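Local coordinates for protein UDP-4-amino-4,6-dideoxy-N-acetyl-beta-L-altrosamine transaminase (Helicobacter pylori, PDB 2FNU) that catalyses the pyridoxal phosphate-dependent transamination of a UDP-linked 4-keto sugar from glutamate, the second step in making pseudaminic acid for flagellin, at residues Glu303-His306 / Leu311-Val314; Tyr286-His291 / Lys367-Phe372; Ala40-Glu43 / His49-Val52; Phe171-Val176 / Ser198-Lys203. All blocks are in the same frame, centred on the assembly; numbering follows the deposited sequence.

Interaction 1 of 4, residues Glu303-His306 / Leu311-Val314; sequences ESLH and LAQV. With UD1 (uridine-diphosphate-N-acetylglucosamine), chain F.
The imidazole of His306 binds Leu311-Val314 in two ways at once, through its rim and through a face. At the rim, NE2 of His306 donates a hydrogen bond to the backbone O of Ala312, 2.8 Å away. The bond is almost straight (177°), lies in the ring plane and uses a lone pair of the carbonyl. Over one face sits the CA of Leu311, 3.7 Å from the ring centroid, a CH-pi contact. Leu311 CD2 comes within 3.6 Å of His306 ND1. Beside them Leu305 CD1 packs on Ala312 CB at 4.0 Å. Gln313 has its CG anti to the backbone N (chi1 -179°) and a bend at chi2, and its NE2 donates a hydrogen bond to O2A of the UD1 diphosphate, 3.1 Å away. Its OE1 accepts from Val314 N at 2.8 Å, which helps fix the rotation of the amide. Gln313 NE2 also bonds to Phe217 O of the second subunit, and the His306 ring meets Phe217 and Phe218 of that subunit edge-to-face. Gln313 and Val314 belong to the substrate site. The His306 contacts should hold the ring in one orientation, consistent with a second-shell role, steadying the backbone that leads to Gln313.

Interaction 2 of 4, residues Tyr286-His291 / Lys367-Phe372; sequences YPILMH and KTFESF
A Met-aromatic contact joins the central strand of the three-stranded antiparallel sheet, 286-290, to the C-terminal part of helix 355-370. The sulfur of Met290 lies at the rim of the Phe369 ring. SD is 3.7 Å from Phe369 CE2, and the line from the ring centroid to SD stands 81° off the ring normal. Met290 CG touches the same corner, 3.8 Å from Phe369 CZ. The Met290 chain, with CG anti to the carbonyl carbon (chi1 -56°) and so against the ring, runs at about a right angle to the Phe369 side chain. Two residues back, Ile288 CD1 meets Phe369 CE1 more loosely, at 4.3 Å. The ring therefore points its far end at the strand and touches two side chains there. Phe270, on a neighbouring strand, and Phe294 also meet this ring, the latter edge-to-face. Nearby, the backbone O of Thr368 accepts from both Ser371 OG, at 2.6 Å, and Ser371 N, at 3.1 Å. The three touching residues are buried, and no hydrogen bond crosses between the segments. The contact thus probably rests mainly on dispersion, with the polarisable sulfur placed against the ring edge, where the C-H bonds would probably present a slightly positive rim to it.

Interaction 3 of 4, residues Ala40-Glu43 / His49-Val52; sequences ALCE and HALV
Apolar packing carries most of the contact between Leu41 and the strand residues Ala50 and Val52. Leu41 touches the strand at two levels. Its CB lies 4.0 Å from Ala50 CB, and its CD1 lies 3.8 Å from Val52 CG1. CG of Leu41 is anti to the carbonyl carbon (chi1 -72°), and an extended chi2 (162°) carries CD1 on to Val52. The Leu41 and Val52 side chains cross obliquely. CG1 is the branch of Val52 that meets the leucine.

This is a helix-then-strand connection. Helix 32-45 leads by a short turn into 49-53, an outermost strand of the seven-stranded mixed sheet in this chain, and packs on one side of it. The other side of the strand faces helix 198-208, where Leu51 packs on several residues.

Sulfur contacts form the second group. Cys42 SG rests against the peptide between His49 and Ala50, 3.5 Å from Ala50 N. It also lies 3.8 Å from Ala50 CB, so the methyl group is touched by both helix residues. These are van der Waals contacts.

Polar bonds do not pass between the two segments. The ring of His49 turns away from the helix: NE2 is hydrogen-bonded to Ser198 OG, and the ring stacks on that of His201. Val52 N donates to OE1 of Glu38, about one turn before Leu41 and Cys42 on helix 32-45.

Interaction 4 of 4, residues Phe171-Val176 / Ser198-Lys203; sequences FALASV and SELHEK
Leu200 reaches from helix 198-208 to Leu173 and Ala174, where the chain enters strand 174-178. Its CB points toward these residues but stays beyond contact distance of them. CG follows, anti to the backbone N (chi1 177°), and carries the side chain outward from the helix. The branch then divides. CD2 does the touching: it lies 4.0 Å from Leu173 CG and 4.2 Å from Ala174 CB. CD1 is turned off to the side and meets neither residue.

On the other segment the two partners differ. Ala174 directs its CB toward the helix. Leu173 starts off to one side, and its CG, set opposite the residue's own N (chi1 173°), brings the branch point up to the Leu200 methyl. The two leucine side chains are inclined to each other. One methyl thus bridges two consecutive residues.

The contact lies beside the mixed sheet, away from the ligand sites, where strand 174-178 runs between 191-195 and 150-154. Ala174 also packs on Val193 and Thr195 of the adjacent strand and on Leu63 of helix 56-66. Leu173 O is hydrogen-bonded to Thr195 OG1. At the start of the helix, Leu200 N bonds to Asp197 OD1.

No hydrogen bond or charge pair links the two segments. The contact is small, 93 Å² over both sides, and apolar, so it probably adds modestly to the packing of helix 198-208 on the sheet, through dispersion and loss of water.

Overall arrangement
The four contacts form two pairs on opposite sides of the chain's centre. Interactions 1 and 2 have centres 11 Å apart and touch: Ser304 OG lies 3.4 Å from Thr368 CG2. Interaction 1 is nested along the chain inside the loop closed by interaction 2. Interactions 3 and 4 are also 11 Å apart. Leu51 CG packs 3.3 Å from His201 CE1, and both contacts reach the mixed sheet. Between the pairs, centres are 36 to 41 Å apart. Interaction 1 alone holds residues of the UD1 pocket. Val52 of interaction 3 is about 11 Å from the bound PMP, and Ala174 of interaction 4 about 14 Å, both measured from the side chain.

Interaction 1 of 4, residues Glu303-His306 / Leu311-Val314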
# COMPACT_ATOMS: atom_id res chain seq x y z
N GLU B 303 -29.67 3.57 -15.48
CA GLU B 303 -30.07 2.18 -15.72
C GLU B 303 -30.31 1.89 -17.20
O GLU B 303 -29.93 0.83 -17.71
CB GLU B 303 -31.30 1.81 -14.87
CG GLU B 303 -30.96 1.66 -13.39
CD GLU B 303 -32.18 1.62 -12.47
OE1 GLU B 303 -33.31 1.94 -12.91
OE2 GLU B 303 -32.00 1.29 -11.28
N SER B 304 -30.90 2.86 -17.91
CA SER B 304 -31.12 2.73 -19.34
C SER B 304 -29.79 2.68 -20.11
O SER B 304 -29.60 1.85 -21.00
CB SER B 304 -32.01 3.87 -19.84
OG SER B 304 -32.25 3.76 -21.24
N LEU B 305 -28.85 3.56 -19.74
CA LEU B 305 -27.53 3.53 -20.35
C LEU B 305 -26.89 2.17 -20.15
O LEU B 305 -26.38 1.57 -21.08
CB LEU B 305 -26.63 4.63 -19.77
CG LEU B 305 -27.00 6.06 -20.18
CD1 LEU B 305 -26.13 7.07 -19.44
CD2 LEU B 305 -26.91 6.26 -21.71
N HIS B 306 -26.94 1.67 -18.91
CA HIS B 306 -26.34 0.38 -18.62
C HIS B 306 -27.00 -0.76 -19.39
O HIS B 306 -26.30 -1.66 -19.86
CB HIS B 306 -26.34 0.10 -17.11
CG HIS B 306 -25.22 0.78 -16.39
ND1 HIS B 306 -24.39 0.12 -15.51
CD2 HIS B 306 -24.78 2.06 -16.44
CE1 HIS B 306 -23.50 0.97 -15.03
NE2 HIS B 306 -23.71 2.15 -15.58
N LEU B 311 -21.66 1.64 -19.63
CA LEU B 311 -21.54 1.50 -18.17
C LEU B 311 -21.07 2.80 -17.53
O LEU B 311 -20.02 2.87 -16.88
CB LEU B 311 -20.67 0.31 -17.79
CG LEU B 311 -21.05 -1.01 -18.49
CD1 LEU B 311 -20.10 -2.16 -18.06
CD2 LEU B 311 -22.51 -1.39 -18.25
N ALA B 312 -21.90 3.82 -17.70
CA ALA B 312 -21.55 5.16 -17.27
C ALA B 312 -21.53 5.23 -15.76
O ALA B 312 -22.18 4.41 -15.09
CB ALA B 312 -22.53 6.18 -17.84
N GLN B 313 -20.82 6.22 -15.23
CA GLN B 313 -20.64 6.36 -13.79
C GLN B 313 -20.84 7.83 -13.43
O GLN B 313 -20.83 8.69 -14.30
CB GLN B 313 -19.24 5.86 -13.42
CG GLN B 313 -18.86 5.90 -11.95
CD GLN B 313 -19.86 5.18 -11.08
OE1 GLN B 313 -20.96 5.67 -10.83
NE2 GLN B 313 -19.47 4.00 -10.59
N VAL B 314 -21.04 8.12 -12.14
CA VAL B 314 -21.18 9.49 -11.68
C VAL B 314 -19.99 9.85 -10.79
O VAL B 314 -19.64 9.08 -9.87
CB VAL B 314 -22.48 9.69 -10.89
CG1 VAL B 314 -22.58 11.13 -10.33
CG2 VAL B 314 -23.70 9.38 -11.78
C1' UD1 F . -13.00 4.97 -7.41
C2' UD1 F . -13.27 6.33 -8.09
C3' UD1 F . -12.18 6.71 -9.08
C4' UD1 F . -10.79 6.53 -8.44
C5' UD1 F . -10.58 5.18 -7.74
C6' UD1 F . -10.30 4.04 -8.73
C7' UD1 F . -15.70 6.74 -8.21
C8' UD1 F . -17.00 6.48 -8.94
N2' UD1 F . -14.57 6.28 -8.76
O1' UD1 F . -13.23 3.90 -8.32
O3' UD1 F . -12.33 8.10 -9.47
O5' UD1 F . -11.68 4.87 -6.85
O7' UD1 F . -15.70 7.35 -7.17
N1 UD1 F . -12.03 -1.31 -14.13
C2 UD1 F . -11.22 -1.96 -15.09
N3 UD1 F . -10.08 -2.54 -14.71
C4 UD1 F . -9.67 -2.54 -13.43
C5 UD1 F . -10.43 -1.92 -12.43
C6 UD1 F . -11.62 -1.30 -12.78
O2 UD1 F . -11.58 -1.98 -16.29
O4 UD1 F . -8.60 -3.10 -13.13
C1B UD1 F . -13.30 -0.69 -14.57
C2B UD1 F . -14.38 -1.76 -14.51
O2' UD1 F . -15.21 -1.66 -15.67
C3B UD1 F . -15.17 -1.42 -13.26
C4B UD1 F . -15.00 0.08 -13.17
O4B UD1 F . -13.71 0.37 -13.71
O3B UD1 F . -16.55 -1.79 -13.34
C5B UD1 F . -15.08 0.53 -11.72
O5B UD1 F . -14.92 1.94 -11.70
PA UD1 F . -15.40 2.76 -10.39
O1A UD1 F . -14.95 4.20 -10.54
O2A UD1 F . -16.87 2.45 -10.16
O3A UD1 F . -14.48 1.97 -9.31
PB UD1 F . -14.05 2.58 -7.87
O1B UD1 F . -15.29 3.01 -7.11
O2B UD1 F . -13.06 1.60 -7.26

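Interaction 2 of 4, residues Tyr286-His291 / Lys367-Phe372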
# COMPACT_ATOMS: atom_id res chain seq x y z
N TYR B 286 -14.87 11.87 -19.41
CA TYR B 286 -15.63 12.70 -20.36
C TYR B 286 -16.97 12.98 -19.68
O TYR B 286 -17.90 12.17 -19.80
CB TYR B 286 -15.86 11.97 -21.69
CG TYR B 286 -16.54 12.86 -22.70
CD1 TYR B 286 -15.79 13.67 -23.56
CD2 TYR B 286 -17.93 12.93 -22.76
CE1 TYR B 286 -16.42 14.52 -24.49
CE2 TYR B 286 -18.56 13.78 -23.66
CZ TYR B 286 -17.79 14.56 -24.52
OH TYR B 286 -18.41 15.40 -25.43
N PRO B 287 -17.06 14.08 -18.91
CA PRO B 287 -18.31 14.42 -18.21
C PRO B 287 -19.32 15.13 -19.09
O PRO B 287 -18.96 16.00 -19.89
CB PRO B 287 -17.85 15.40 -17.10
CG PRO B 287 -16.34 15.34 -17.10
CD PRO B 287 -15.96 14.98 -18.53
N ILE B 288 -20.58 14.75 -18.91
CA ILE B 288 -21.68 15.55 -19.46
C ILE B 288 -22.56 16.00 -18.30
O ILE B 288 -22.67 15.28 -17.29
CB ILE B 288 -22.52 14.77 -20.51
CG1 ILE B 288 -23.22 13.56 -19.87
CG2 ILE B 288 -21.66 14.38 -21.72
CD1 ILE B 288 -24.19 12.81 -20.82
N LEU B 289 -23.18 17.17 -18.44
CA LEU B 289 -24.08 17.71 -17.41
C LEU B 289 -25.51 17.79 -17.94
O LEU B 289 -25.79 18.57 -18.85
CB LEU B 289 -23.63 19.10 -16.93
CG LEU B 289 -22.23 19.21 -16.33
CD1 LEU B 289 -21.92 20.67 -16.05
CD2 LEU B 289 -22.16 18.37 -15.07
N MET B 290 -26.41 16.98 -17.37
CA MET B 290 -27.81 16.93 -17.81
C MET B 290 -28.55 18.22 -17.53
O MET B 290 -28.30 18.88 -16.53
CB MET B 290 -28.59 15.85 -17.04
CG MET B 290 -28.04 14.46 -17.10
SD MET B 290 -29.23 13.28 -16.42
CE MET B 290 -29.68 13.93 -14.81
N HIS B 291 -29.52 18.54 -18.39
CA HIS B 291 -30.48 19.59 -18.07
C HIS B 291 -31.20 19.24 -16.77
O HIS B 291 -31.46 18.06 -16.49
CB HIS B 291 -31.49 19.70 -19.22
CG HIS B 291 -32.45 20.84 -19.09
ND1 HIS B 291 -32.42 21.95 -19.91
CD2 HIS B 291 -33.48 21.05 -18.22
CE1 HIS B 291 -33.39 22.78 -19.57
NE2 HIS B 291 -34.04 22.26 -18.54
N LYS B 367 -30.14 8.61 -27.93
CA LYS B 367 -31.39 7.85 -28.01
C LYS B 367 -31.97 7.64 -26.62
O LYS B 367 -33.18 7.68 -26.45
CB LYS B 367 -31.20 6.50 -28.70
CG LYS B 367 -30.91 6.61 -30.20
CD LYS B 367 -31.99 7.39 -30.94
CE LYS B 367 -31.66 7.52 -32.42
NZ LYS B 367 -32.38 8.66 -33.06
N THR B 368 -31.10 7.41 -25.64
CA THR B 368 -31.53 7.20 -24.27
C THR B 368 -32.24 8.44 -23.75
O THR B 368 -33.36 8.37 -23.22
CB THR B 368 -30.32 6.86 -23.38
OG1 THR B 368 -29.72 5.64 -23.84
CG2 THR B 368 -30.75 6.71 -21.92
N PHE B 369 -31.60 9.60 -23.88
CA PHE B 369 -32.20 10.85 -23.42
C PHE B 369 -33.51 11.15 -24.14
O PHE B 369 -34.48 11.58 -23.52
CB PHE B 369 -31.21 12.00 -23.53
CG PHE B 369 -30.30 12.10 -22.35
CD1 PHE B 369 -29.09 11.42 -22.33
CD2 PHE B 369 -30.69 12.82 -21.22
CE1 PHE B 369 -28.25 11.48 -21.21
CE2 PHE B 369 -29.86 12.90 -20.09
CZ PHE B 369 -28.64 12.23 -20.09
N GLU B 370 -33.53 10.89 -25.44
CA GLU B 370 -34.73 11.13 -26.24
C GLU B 370 -35.92 10.36 -25.68
O GLU B 370 -37.06 10.83 -25.75
CB GLU B 370 -34.46 10.73 -27.69
CG GLU B 370 -35.57 11.14 -28.68
CD GLU B 370 -35.31 10.63 -30.09
OE1 GLU B 370 -34.64 9.58 -30.24
OE2 GLU B 370 -35.77 11.29 -31.05
N SER B 371 -35.66 9.18 -25.11
CA SER B 371 -36.74 8.30 -24.64
C SER B 371 -37.45 8.79 -23.39
O SER B 371 -38.52 8.28 -23.04
CB SER B 371 -36.20 6.88 -24.41
OG SER B 371 -35.43 6.84 -23.22
N PHE B 372 -36.87 9.76 -22.69
CA PHE B 372 -37.44 10.25 -21.43
C PHE B 372 -38.27 11.50 -21.65
O PHE B 372 -37.74 12.60 -21.79
CB PHE B 372 -36.33 10.49 -20.40
CG PHE B 372 -35.82 9.24 -19.78
CD1 PHE B 372 -34.87 8.47 -20.43
CD2 PHE B 372 -36.32 8.79 -18.55
CE1 PHE B 372 -34.41 7.28 -19.88
CE2 PHE B 372 -35.87 7.60 -17.99
CZ PHE B 372 -34.90 6.84 -18.66

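Interaction 3 of 4, residues Ala40-Glu43 / His49-Val52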
# COMPACT_ATOMS: atom_id res chain seq x y z
N ALA B 40 11.90 9.38 -14.57
CA ALA B 40 11.14 9.63 -15.78
C ALA B 40 9.97 10.59 -15.52
O ALA B 40 9.62 11.44 -16.35
CB ALA B 40 10.67 8.32 -16.40
N LEU B 41 9.35 10.47 -14.35
CA LEU B 41 8.29 11.41 -13.98
C LEU B 41 8.83 12.83 -13.84
O LEU B 41 8.18 13.79 -14.26
CB LEU B 41 7.58 10.98 -12.68
CG LEU B 41 6.67 9.74 -12.82
CD1 LEU B 41 6.38 9.15 -11.43
CD2 LEU B 41 5.36 10.10 -13.55
N CYS B 42 10.01 12.97 -13.25
CA CYS B 42 10.61 14.30 -13.11
C CYS B 42 10.88 14.90 -14.50
O CYS B 42 10.67 16.10 -14.70
CB CYS B 42 11.91 14.23 -12.32
SG CYS B 42 11.60 13.89 -10.56
N GLU B 43 11.36 14.07 -15.42
CA GLU B 43 11.67 14.55 -16.77
C GLU B 43 10.40 14.92 -17.53
O GLU B 43 10.33 15.96 -18.20
CB GLU B 43 12.49 13.51 -17.54
CG GLU B 43 13.86 13.37 -16.92
CD GLU B 43 14.89 12.78 -17.86
OE1 GLU B 43 14.76 12.97 -19.09
OE2 GLU B 43 15.83 12.13 -17.34
N HIS B 49 11.55 16.50 -7.85
CA HIS B 49 11.45 15.23 -7.12
C HIS B 49 10.16 14.48 -7.40
O HIS B 49 9.12 15.09 -7.59
CB HIS B 49 11.49 15.49 -5.62
CG HIS B 49 12.76 16.10 -5.13
ND1 HIS B 49 13.97 15.44 -5.19
CD2 HIS B 49 13.01 17.31 -4.57
CE1 HIS B 49 14.91 16.22 -4.67
NE2 HIS B 49 14.36 17.36 -4.30
N ALA B 50 10.27 13.15 -7.42
CA ALA B 50 9.10 12.27 -7.53
C ALA B 50 9.30 11.06 -6.64
O ALA B 50 10.43 10.51 -6.56
CB ALA B 50 8.87 11.83 -8.97
N LEU B 51 8.21 10.63 -6.00
CA LEU B 51 8.23 9.41 -5.20
C LEU B 51 7.02 8.60 -5.57
O LEU B 51 5.91 9.15 -5.57
CB LEU B 51 8.10 9.74 -3.71
CG LEU B 51 9.33 10.31 -3.01
CD1 LEU B 51 8.93 10.78 -1.61
CD2 LEU B 51 10.46 9.27 -2.94
N VAL B 52 7.21 7.31 -5.86
CA VAL B 52 6.07 6.47 -6.21
C VAL B 52 5.66 5.61 -5.02
O VAL B 52 6.49 5.24 -4.17
CB VAL B 52 6.31 5.62 -7.48
CG1 VAL B 52 6.50 6.51 -8.70
CG2 VAL B 52 7.56 4.75 -7.31

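Interaction 4 of 4, residues Phe171-Val176 / Ser198-Lys203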
# COMPACT_ATOMS: atom_id res chain seq x y z
N PHE B 171 3.07 23.09 -9.84
CA PHE B 171 2.46 24.37 -9.42
C PHE B 171 2.25 24.52 -7.92
O PHE B 171 2.19 25.64 -7.40
CB PHE B 171 1.11 24.58 -10.10
CG PHE B 171 1.17 24.58 -11.61
CD1 PHE B 171 0.43 23.67 -12.34
CD2 PHE B 171 1.94 25.52 -12.29
CE1 PHE B 171 0.47 23.64 -13.73
CE2 PHE B 171 1.98 25.52 -13.69
CZ PHE B 171 1.24 24.59 -14.41
N ALA B 172 2.05 23.39 -7.25
CA ALA B 172 1.70 23.40 -5.84
C ALA B 172 2.94 23.05 -5.02
O ALA B 172 3.98 22.68 -5.57
CB ALA B 172 0.60 22.38 -5.60
N LEU B 173 2.84 23.16 -3.69
CA LEU B 173 3.92 22.68 -2.83
C LEU B 173 4.25 21.24 -3.21
O LEU B 173 5.43 20.86 -3.33
CB LEU B 173 3.52 22.77 -1.36
CG LEU B 173 4.53 22.15 -0.40
CD1 LEU B 173 5.93 22.81 -0.54
CD2 LEU B 173 4.03 22.22 1.03
N ALA B 174 3.20 20.44 -3.40
CA ALA B 174 3.37 19.09 -3.93
C ALA B 174 2.07 18.68 -4.59
O ALA B 174 1.00 19.22 -4.24
CB ALA B 174 3.72 18.12 -2.80
N SER B 175 2.17 17.73 -5.51
CA SER B 175 1.01 17.24 -6.25
C SER B 175 1.00 15.71 -6.26
O SER B 175 2.05 15.08 -6.28
CB SER B 175 1.06 17.74 -7.69
OG SER B 175 1.11 19.18 -7.73
N VAL B 176 -0.20 15.15 -6.25
CA VAL B 176 -0.36 13.70 -6.22
C VAL B 176 -0.93 13.23 -7.56
O VAL B 176 -1.82 13.88 -8.10
CB VAL B 176 -1.30 13.28 -5.08
CG1 VAL B 176 -1.75 11.81 -5.20
CG2 VAL B 176 -0.61 13.57 -3.73
N SER B 198 12.89 19.88 -1.60
CA SER B 198 13.75 18.75 -1.30
C SER B 198 13.58 18.21 0.13
O SER B 198 13.63 16.99 0.33
CB SER B 198 15.22 19.10 -1.54
OG SER B 198 15.43 19.45 -2.90
N GLU B 199 13.40 19.10 1.11
CA GLU B 199 13.22 18.65 2.49
C GLU B 199 11.94 17.81 2.60
O GLU B 199 11.94 16.77 3.27
CB GLU B 199 13.23 19.82 3.46
CG GLU B 199 14.66 20.34 3.68
CD GLU B 199 14.77 21.54 4.62
OE1 GLU B 199 15.90 22.06 4.77
OE2 GLU B 199 13.75 21.97 5.21
N LEU B 200 10.89 18.24 1.91
CA LEU B 200 9.62 17.51 1.95
C LEU B 200 9.78 16.14 1.28
O LEU B 200 9.34 15.11 1.82
CB LEU B 200 8.51 18.33 1.27
CG LEU B 200 7.14 17.65 1.19
CD1 LEU B 200 6.66 17.18 2.55
CD2 LEU B 200 6.13 18.61 0.56
N HIS B 201 10.40 16.13 0.10
CA HIS B 201 10.72 14.87 -0.57
C HIS B 201 11.43 13.88 0.36
O HIS B 201 10.99 12.75 0.51
CB HIS B 201 11.55 15.14 -1.83
CG HIS B 201 12.08 13.91 -2.48
ND1 HIS B 201 11.29 13.10 -3.27
CD2 HIS B 201 13.32 13.36 -2.49
CE1 HIS B 201 12.02 12.10 -3.72
NE2 HIS B 201 13.25 12.23 -3.27
N GLU B 202 12.50 14.32 1.02
CA GLU B 202 13.24 13.40 1.88
C GLU B 202 12.39 12.90 3.06
O GLU B 202 12.52 11.74 3.46
CB GLU B 202 14.55 14.03 2.37
CG GLU B 202 15.51 14.44 1.24
CD GLU B 202 16.05 13.27 0.42
OE1 GLU B 202 15.95 12.09 0.85
OE2 GLU B 202 16.57 13.53 -0.69
N LYS B 203 11.53 13.77 3.61
CA LYS B 203 10.66 13.34 4.74
C LYS B 203 9.65 12.28 4.27
O LYS B 203 9.42 11.26 4.95
CB LYS B 203 9.87 14.52 5.30
CG LYS B 203 10.59 15.33 6.34
CD LYS B 203 9.73 16.49 6.82
CE LYS B 203 8.56 16.02 7.69
NZ LYS B 203 7.82 17.16 8.36